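Local coordinates for protein Poly(A) RNA polymerase GLD2 (Rattus norvegicus, PDB 6LBK) that probably adds successive AMP units from ATP to the 3' ends of selected cytoplasmic mRNAs and a single nucleotide to certain microRNAs, at residues V341-K344 / Q345-D348. The protein carries 1 engineered substitution. Residues are numbered along the deposited sequence; the frame is centred on the assembly and turned at random.
Sequences VHEK and QKFD
Phe347 donates its backbone amide to the carbonyl of Glu343 where a loop turns into helix 344-363 (Phe347 N to Glu343 O 3.0 Å), and Lys344 repeats the pattern one residue on (Asp348 N to Lys344 O 2.8 Å). Both bonds are close to straight, with N-H...O angles of 174° and 171°, and they form the opening turn of the helix. Alongside this turn the side chains of Glu343 and Lys346 run side by side in the same direction. Glu343 extends beyond CG, whereas Lys346 bends at chi2 (-68°) and again at chi4, bringing NZ to within 3.5 Å of Glu343 OE1 in a salt bridge. That bridge is rather long, and the same nitrogen is hydrogen-bonded to the backbone O of Arg221, its stronger partner, which links the first turn to that part of the chain. The aliphatic parts join in, Glu343 CB lying 4.0 Å from Lys346 CG. On the buried side, a methyl of Val341 packs against the root of Phe347, with Val341 CG1 4.2 Å from Phe347 CB. With CG anti to the backbone N, the phenyl ring of Phe347 is directed off the turn, where it stacks on Tyr325 and meets Trp300 edge-to-face. The whole is a helix N-terminus with Glu343 at the N-cap position, i to i+4 backbone bonds and a flanking i to i+3 ion pair; it begins the last helix of the chain, after the loop that follows strand 328-329, away from the predicted catalytic metal site.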
loop_
_atom_site.group_PDB
_atom_site.type_symbol
_atom_site.label_atom_id
_atom_site.label_comp_id
_atom_site.label_asym_id
_atom_site.label_seq_id
_atom_site.Cartn_x
_atom_site.Cartn_y
_atom_site.Cartn_z
ATOM N N VAL A 341 -1.060 -14.236 5.595
ATOM C CA VAL A 341 -2.327 -14.888 5.912
ATOM C C VAL A 341 -2.086 -16.392 5.835
ATOM O O VAL A 341 -2.178 -17.002 4.769
ATOM C CB VAL A 341 -3.444 -14.443 4.982
ATOM C CG1 VAL A 341 -4.738 -15.128 5.390
ATOM C CG2 VAL A 341 -3.570 -12.933 4.988
ATOM N N HIS A 342 -1.781 -17.004 6.985
ATOM C CA HIS A 342 -1.470 -18.424 7.020
ATOM C C HIS A 342 -2.299 -19.248 8.008
ATOM O O HIS A 342 -2.141 -20.474 8.044
ATOM C CB HIS A 342 0.033 -18.637 7.275
ATOM C CG HIS A 342 0.510 -18.172 8.617
ATOM N ND1 HIS A 342 -0.058 -18.582 9.805
ATOM C CD2 HIS A 342 1.532 -17.351 8.953
ATOM C CE1 HIS A 342 0.586 -18.021 10.813
ATOM N NE2 HIS A 342 1.558 -17.273 10.323
ATOM N N GLU A 343 -3.172 -18.626 8.799
ATOM C CA GLU A 343 -4.038 -19.333 9.740
ATOM C C GLU A 343 -5.455 -19.394 9.170
ATOM O O GLU A 343 -5.962 -18.384 8.673
ATOM C CB GLU A 343 -4.028 -18.634 11.108
ATOM C CG GLU A 343 -2.615 -18.411 11.677
ATOM C CD GLU A 343 -2.562 -17.573 12.961
ATOM O OE1 GLU A 343 -2.311 -16.345 12.868
ATOM O OE2 GLU A 343 -2.746 -18.140 14.062
ATOM N N LYS A 344 -6.079 -20.586 9.215
ATOM C CA LYS A 344 -7.435 -20.751 8.681
ATOM C C LYS A 344 -8.390 -19.737 9.294
ATOM O O LYS A 344 -9.054 -18.988 8.577
ATOM C CB LYS A 344 -7.947 -22.164 8.934
ATOM C CG LYS A 344 -7.138 -23.262 8.279
ATOM C CD LYS A 344 -7.580 -24.688 8.724
ATOM C CE LYS A 344 -6.563 -25.758 8.304
ATOM N NZ LYS A 344 -6.999 -27.153 8.602
ATOM N N GLN A 345 -8.418 -19.669 10.626
ATOM C CA GLN A 345 -9.257 -18.706 11.333
ATOM C C GLN A 345 -9.142 -17.296 10.750
ATOM O O GLN A 345 -10.157 -16.639 10.500
ATOM C CB GLN A 345 -8.889 -18.738 12.821
ATOM C CG GLN A 345 -9.805 -17.970 13.744
ATOM C CD GLN A 345 -9.485 -16.484 13.754
ATOM O OE1 GLN A 345 -8.315 -16.091 13.673
ATOM N NE2 GLN A 345 -10.517 -15.651 13.836
ATOM N N LYS A 346 -7.913 -16.820 10.503
ATOM C CA LYS A 346 -7.738 -15.473 9.950
ATOM C C LYS A 346 -8.247 -15.381 8.510
ATOM O O LYS A 346 -8.900 -14.397 8.134
ATOM C CB LYS A 346 -6.263 -15.059 10.023
ATOM C CG LYS A 346 -5.697 -14.985 11.438
ATOM C CD LYS A 346 -6.311 -13.841 12.229
ATOM C CE LYS A 346 -5.753 -13.781 13.645
ATOM N NZ LYS A 346 -4.282 -13.543 13.671
ATOM N N PHE A 347 -7.924 -16.382 7.683
ATOM C CA PHE A 347 -8.436 -16.453 6.315
ATOM C C PHE A 347 -9.960 -16.356 6.293
ATOM O O PHE A 347 -10.544 -15.589 5.507
ATOM C CB PHE A 347 -7.944 -17.758 5.671
ATOM C CG PHE A 347 -8.406 -17.970 4.249
ATOM C CD1 PHE A 347 -8.527 -16.903 3.367
ATOM C CD2 PHE A 347 -8.644 -19.255 3.779
ATOM C CE1 PHE A 347 -8.930 -17.114 2.063
ATOM C CE2 PHE A 347 -9.030 -19.473 2.476
ATOM C CZ PHE A 347 -9.179 -18.420 1.620
ATOM N N ASP A 348 -10.613 -17.114 7.179
ATOM C CA ASP A 348 -12.062 -17.043 7.302
ATOM C C ASP A 348 -12.498 -15.666 7.758
ATOM O O ASP A 348 -13.518 -15.156 7.303
ATOM C CB ASP A 348 -12.569 -18.100 8.284
ATOM C CG ASP A 348 -12.350 -19.515 7.776
ATOM O OD1 ASP A 348 -12.119 -19.658 6.554
ATOM O OD2 ASP A 348 -12.423 -20.482 8.573
#